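Local coordinates for metallo-beta-lactamase family protein (Staphylococcus aureus, PDB 3R2U) that probably acts as an iron-dependent hydrolase or oxygenase of the metallo-beta-lactamase superfamily, with a rhodanese-like domain attached, at residues L333-Y345 / L355-P369. Numbering follows the deposited sequence.
Sequences LNYDQEINLIGDY and LQLIGYDDIAGYQLP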
loop_
_atom_site.group_PDB
_atom_site.type_symbol
_atom_site.label_atom_id
_atom_site.label_comp_id
_atom_site.label_asym_id
_atom_site.label_seq_id
_atom_site.Cartn_x
_atom_site.Cartn_y
_atom_site.Cartn_z
ATOM N N LEU A 333 17.576 -9.209 22.146
ATOM C CA LEU A 333 18.241 -9.313 20.852
ATOM C C LEU A 333 19.704 -9.625 21.043
ATOM O O LEU A 333 20.378 -8.951 21.798
ATOM C CB LEU A 333 18.091 -8.007 20.039
ATOM C CG LEU A 333 18.471 -8.081 18.549
ATOM C CD1 LEU A 333 17.579 -9.037 17.795
ATOM C CD2 LEU A 333 18.404 -6.717 17.903
ATOM N N ASN A 334 20.178 -10.680 20.400
ATOM C CA ASN A 334 21.594 -11.014 20.438
ATOM C C ASN A 334 22.178 -10.696 19.035
ATOM O O ASN A 334 21.894 -11.405 18.049
ATOM C CB ASN A 334 21.774 -12.478 20.820
ATOM C CG ASN A 334 23.211 -12.847 21.044
ATOM O OD1 ASN A 334 24.124 -12.250 20.470
ATOM N ND2 ASN A 334 23.427 -13.845 21.879
ATOM N N TYR A 335 22.972 -9.616 18.946
ATOM C CA TYR A 335 23.539 -9.183 17.667
ATOM C C TYR A 335 24.508 -10.166 17.034
ATOM O O TYR A 335 24.795 -10.067 15.849
ATOM C CB TYR A 335 24.232 -7.815 17.809
ATOM C CG TYR A 335 23.272 -6.656 17.917
ATOM C CD1 TYR A 335 22.605 -6.393 19.106
ATOM C CD2 TYR A 335 23.035 -5.813 16.832
ATOM C CE1 TYR A 335 21.743 -5.339 19.214
ATOM C CE2 TYR A 335 22.181 -4.733 16.945
ATOM C CZ TYR A 335 21.532 -4.512 18.141
ATOM O OH TYR A 335 20.654 -3.474 18.299
ATOM N N ASP A 336 24.999 -11.109 17.816
ATOM C CA ASP A 336 25.963 -12.091 17.342
ATOM C C ASP A 336 25.303 -13.347 16.784
ATOM O O ASP A 336 26.006 -14.293 16.393
ATOM C CB ASP A 336 26.900 -12.487 18.495
ATOM C CG ASP A 336 27.626 -11.279 19.114
ATOM O OD1 ASP A 336 27.930 -10.332 18.391
ATOM O OD2 ASP A 336 27.921 -11.288 20.321
ATOM N N GLN A 337 23.970 -13.400 16.785
ATOM C CA GLN A 337 23.287 -14.588 16.269
ATOM C C GLN A 337 22.244 -14.245 15.225
ATOM O O GLN A 337 21.675 -13.158 15.226
ATOM C CB GLN A 337 22.572 -15.336 17.402
ATOM C CG GLN A 337 23.471 -15.784 18.536
ATOM C CD GLN A 337 22.748 -16.631 19.582
ATOM O OE1 GLN A 337 21.656 -17.172 19.337
ATOM N NE2 GLN A 337 23.383 -16.789 20.741
ATOM N N GLU A 338 22.003 -15.194 14.348
ATOM C CA GLU A 338 20.917 -15.105 13.389
ATOM C C GLU A 338 19.652 -15.502 14.153
ATOM O O GLU A 338 19.670 -16.409 14.984
ATOM C CB GLU A 338 21.138 -16.052 12.211
ATOM C CG GLU A 338 22.463 -15.833 11.474
ATOM C CD GLU A 338 22.590 -16.719 10.218
ATOM O OE1 GLU A 338 23.618 -17.418 10.081
ATOM O OE2 GLU A 338 21.656 -16.731 9.383
ATOM N N ILE A 339 18.551 -14.837 13.842
ATOM C CA ILE A 339 17.303 -15.012 14.567
ATOM C C ILE A 339 16.129 -15.323 13.655
ATOM O O ILE A 339 16.107 -14.878 12.514
ATOM C CB ILE A 339 17.056 -13.681 15.322
ATOM C CG1 ILE A 339 18.087 -13.558 16.441
ATOM C CG2 ILE A 339 15.636 -13.544 15.820
ATOM C CD1 ILE A 339 18.251 -12.169 17.005
ATOM N N ASN A 340 15.187 -16.139 14.134
ATOM C CA ASN A 340 13.935 -16.390 13.415
ATOM C C ASN A 340 12.803 -15.570 14.033
ATOM O O ASN A 340 12.819 -15.264 15.229
ATOM C CB ASN A 340 13.510 -17.854 13.491
ATOM C CG ASN A 340 14.359 -18.777 12.645
ATOM O OD1 ASN A 340 15.057 -18.356 11.734
ATOM N ND2 ASN A 340 14.259 -20.053 12.922
ATOM N N LEU A 341 11.820 -15.237 13.209
ATOM C CA LEU A 341 10.643 -14.550 13.646
ATOM C C LEU A 341 9.425 -15.409 13.349
ATOM O O LEU A 341 9.419 -16.175 12.384
ATOM C CB LEU A 341 10.501 -13.210 12.928
ATOM C CG LEU A 341 11.603 -12.208 13.140
ATOM C CD1 LEU A 341 11.344 -10.930 12.298
ATOM C CD2 LEU A 341 11.761 -11.912 14.674
ATOM N N ILE A 342 8.412 -15.306 14.208
ATOM C CA ILE A 342 7.159 -16.015 14.023
ATOM C C ILE A 342 6.070 -15.000 13.699
ATOM O O ILE A 342 5.842 -14.021 14.429
ATOM C CB ILE A 342 6.774 -16.873 15.240
ATOM C CG1 ILE A 342 7.762 -18.039 15.380
ATOM C CG2 ILE A 342 5.313 -17.411 15.079
ATOM C CD1 ILE A 342 7.527 -18.896 16.527
ATOM N N GLY A 343 5.412 -15.213 12.575
ATOM C CA GLY A 343 4.320 -14.340 12.142
ATOM C C GLY A 343 4.044 -14.552 10.673
ATOM O O GLY A 343 4.696 -15.376 10.029
ATOM N N ASP A 344 3.074 -13.818 10.137
ATOM C CA ASP A 344 2.790 -13.904 8.706
ATOM C C ASP A 344 3.848 -13.097 7.938
ATOM O O ASP A 344 4.486 -12.195 8.488
ATOM C CB ASP A 344 1.354 -13.445 8.397
ATOM C CG ASP A 344 1.132 -11.973 8.684
ATOM O OD1 ASP A 344 0.492 -11.672 9.708
ATOM O OD2 ASP A 344 1.639 -11.118 7.918
ATOM N N TYR A 345 4.007 -13.424 6.654
ATOM C CA TYR A 345 5.019 -12.825 5.784
ATOM C C TYR A 345 5.164 -11.312 5.913
ATOM O O TYR A 345 6.276 -10.802 6.029
ATOM C CB TYR A 345 4.740 -13.175 4.313
ATOM C CG TYR A 345 5.831 -12.694 3.361
ATOM C CD1 TYR A 345 5.810 -11.399 2.834
ATOM C CD2 TYR A 345 6.886 -13.537 3.001
ATOM C CE1 TYR A 345 6.827 -10.953 1.965
ATOM C CE2 TYR A 345 7.893 -13.108 2.145
ATOM C CZ TYR A 345 7.862 -11.824 1.627
ATOM O OH TYR A 345 8.872 -11.427 0.790
ATOM N N LEU A 355 14.023 -3.773 12.936
ATOM C CA LEU A 355 15.278 -4.253 13.513
ATOM C C LEU A 355 16.501 -3.673 12.809
ATOM O O LEU A 355 17.534 -3.427 13.451
ATOM C CB LEU A 355 15.321 -5.771 13.555
ATOM C CG LEU A 355 14.355 -6.354 14.603
ATOM C CD1 LEU A 355 14.287 -7.887 14.499
ATOM C CD2 LEU A 355 14.750 -5.933 16.023
ATOM N N GLN A 356 16.398 -3.452 11.498
ATOM C CA GLN A 356 17.503 -2.832 10.783
ATOM C C GLN A 356 17.701 -1.392 11.292
ATOM O O GLN A 356 18.802 -0.843 11.214
ATOM C CB GLN A 356 17.290 -2.830 9.280
ATOM C CG GLN A 356 17.151 -4.218 8.666
ATOM C CD GLN A 356 17.256 -4.175 7.160
ATOM O OE1 GLN A 356 16.257 -4.140 6.466
ATOM N NE2 GLN A 356 18.469 -4.117 6.658
ATOM N N LEU A 357 16.646 -0.783 11.814
ATOM C CA LEU A 357 16.774 0.557 12.345
ATOM C C LEU A 357 17.589 0.579 13.651
ATOM O O LEU A 357 18.057 1.633 14.070
ATOM C CB LEU A 357 15.421 1.249 12.481
ATOM C CG LEU A 357 14.663 1.375 11.153
ATOM C CD1 LEU A 357 13.442 2.245 11.334
ATOM C CD2 LEU A 357 15.549 1.916 10.011
ATOM N N ILE A 358 17.759 -0.574 14.290
ATOM C CA ILE A 358 18.676 -0.668 15.439
ATOM C C ILE A 358 19.917 -1.473 15.049
ATOM O O ILE A 358 20.602 -2.057 15.886
ATOM C CB ILE A 358 18.013 -1.172 16.757
ATOM C CG1 ILE A 358 17.402 -2.559 16.605
ATOM C CG2 ILE A 358 16.952 -0.197 17.219
ATOM C CD1 ILE A 358 17.072 -3.196 17.962
ATOM N N GLY A 359 20.225 -1.481 13.757
ATOM C CA GLY A 359 21.452 -2.098 13.263
ATOM C C GLY A 359 21.565 -3.602 13.253
ATOM O O GLY A 359 22.693 -4.149 13.337
ATOM N N TYR A 360 20.432 -4.288 13.150
ATOM C CA TYR A 360 20.412 -5.756 13.112
ATOM C C TYR A 360 19.896 -6.191 11.742
ATOM O O TYR A 360 18.737 -5.929 11.402
ATOM C CB TYR A 360 19.548 -6.340 14.241
ATOM C CG TYR A 360 19.580 -7.843 14.248
ATOM C CD1 TYR A 360 20.644 -8.544 14.850
ATOM C CD2 TYR A 360 18.592 -8.573 13.612
ATOM C CE1 TYR A 360 20.682 -9.926 14.831
ATOM C CE2 TYR A 360 18.625 -9.949 13.587
ATOM C CZ TYR A 360 19.675 -10.623 14.180
ATOM O OH TYR A 360 19.697 -11.994 14.150
ATOM N N ASP A 361 20.754 -6.858 10.961
ATOM C CA ASP A 361 20.421 -7.256 9.581
ATOM C C ASP A 361 20.410 -8.772 9.404
ATOM O O ASP A 361 20.433 -9.256 8.278
ATOM C CB ASP A 361 21.495 -6.698 8.603
ATOM C CG ASP A 361 21.474 -5.177 8.478
ATOM O OD1 ASP A 361 20.462 -4.515 8.821
ATOM O OD2 ASP A 361 22.485 -4.636 8.003
ATOM N N ASP A 362 20.361 -9.521 10.496
ATOM C CA ASP A 362 20.565 -10.971 10.425
ATOM C C ASP A 362 19.356 -11.890 10.687
ATOM O O ASP A 362 19.537 -13.036 11.104
ATOM C CB ASP A 362 21.731 -11.343 11.343
ATOM C CG ASP A 362 23.059 -10.769 10.859
ATOM O OD1 ASP A 362 23.170 -10.452 9.672
ATOM O OD2 ASP A 362 23.999 -10.639 11.668
ATOM N N ILE A 363 18.149 -11.418 10.403
ATOM C CA ILE A 363 16.965 -12.281 10.509
ATOM C C ILE A 363 17.183 -13.357 9.457
ATOM O O ILE A 363 17.446 -13.057 8.287
ATOM C CB ILE A 363 15.669 -11.542 10.254
ATOM C CG1 ILE A 363 15.438 -10.511 11.354
ATOM C CG2 ILE A 363 14.474 -12.503 10.216
ATOM C CD1 ILE A 363 15.316 -11.100 12.760
ATOM N N ALA A 364 17.118 -14.602 9.887
ATOM C CA ALA A 364 17.385 -15.736 9.009
ATOM C C ALA A 364 16.157 -16.294 8.307
ATOM O O ALA A 364 16.275 -16.931 7.271
ATOM C CB ALA A 364 18.094 -16.841 9.784
ATOM N N GLY A 365 14.983 -16.046 8.847
ATOM C CA GLY A 365 13.770 -16.568 8.233
ATOM C C GLY A 365 12.622 -16.512 9.199
ATOM O O GLY A 365 12.756 -15.954 10.268
ATOM N N TYR A 366 11.473 -17.048 8.801
ATOM C CA TYR A 366 10.307 -17.004 9.648
ATOM C C TYR A 366 9.532 -18.315 9.608
ATOM O O TYR A 366 9.754 -19.158 8.740
ATOM C CB TYR A 366 9.381 -15.848 9.249
ATOM C CG TYR A 366 8.570 -16.073 7.973
ATOM C CD1 TYR A 366 9.087 -15.744 6.734
ATOM C CD2 TYR A 366 7.283 -16.603 8.021
ATOM C CE1 TYR A 366 8.362 -15.964 5.564
ATOM C CE2 TYR A 366 6.547 -16.821 6.860
ATOM C CZ TYR A 366 7.107 -16.508 5.635
ATOM O OH TYR A 366 6.400 -16.709 4.493
ATOM N N GLN A 367 8.684 -18.499 10.614
ATOM C CA GLN A 367 7.750 -19.611 10.660
ATOM C C GLN A 367 6.377 -19.015 10.944
ATOM O O GLN A 367 6.251 -18.025 11.667
ATOM C CB GLN A 367 8.088 -20.656 11.716
ATOM C CG GLN A 367 9.339 -21.504 11.446
ATOM C CD GLN A 367 10.545 -21.080 12.254
ATOM O OE1 GLN A 367 11.686 -21.088 11.763
ATOM N NE2 GLN A 367 10.312 -20.727 13.505
ATOM N N LEU A 368 5.349 -19.582 10.348
ATOM C CA LEU A 368 3.994 -19.114 10.619
ATOM C C LEU A 368 3.617 -19.575 12.030
ATOM O O LEU A 368 4.152 -20.567 12.515
ATOM C CB LEU A 368 2.996 -19.715 9.628
ATOM C CG LEU A 368 3.184 -19.366 8.158
ATOM C CD1 LEU A 368 2.299 -20.329 7.283
ATOM C CD2 LEU A 368 2.869 -17.915 7.935
ATOM N N PRO A 369 2.739 -18.828 12.698
ATOM C CA PRO A 369 2.272 -19.229 14.010
ATOM C C PRO A 369 1.455 -20.517 13.903
ATOM O O PRO A 369 0.792 -20.723 12.902
ATOM C CB PRO A 369 1.371 -18.074 14.452
ATOM C CG PRO A 369 1.154 -17.211 13.244
ATOM C CD PRO A 369 2.211 -17.520 12.261
HETATM O O HOH W 1 21.108 -14.216 8.901
#
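The hydroxyl of Tyr360 makes a short hydrogen bond to a backbone carbonyl, Tyr360 OH to Gln337 O at 2.5 Å, lying in the carbonyl plane on a lone pair. With CG anti to the backbone N (chi1 -177°), the Tyr360 ring reaches across to the chain leading into strand 339-342. Leu333 CD1 sits squarely over one face, 4.1 Å from the centroid of the Tyr360 ring, a CH-pi contact, while Ile339 CD1 comes in obliquely near the phenol oxygen. The edge of the same ring points at the face of Tyr335 in a T-shaped pair, planes 81° apart. Tyr335 in turn sends its OH 2.8 Å to Ile358 O, within the Schellman motif, with Gly359 as its C-prime residue, that ends helix 345-356.

Beyond this aromatic corner the strands run parallel. Ala364 N donates a hydrogen bond to Ile339 O at 2.8 Å, Leu341 N one to Gly365 O, Gln367 N one to Leu341 O, and Gly343 N one to Gln367 O. On the side facing the helix, Ile363 CD1 packs 3.9 Å from Leu341 CG.

Strand 339-342, helix 345-356 and strand 363-367 thus form a beta-alpha-beta unit of the parallel sheet, with strand 298-301 on the other side of 339-342 and helix 269-279 packed against Tyr335 and Ile358.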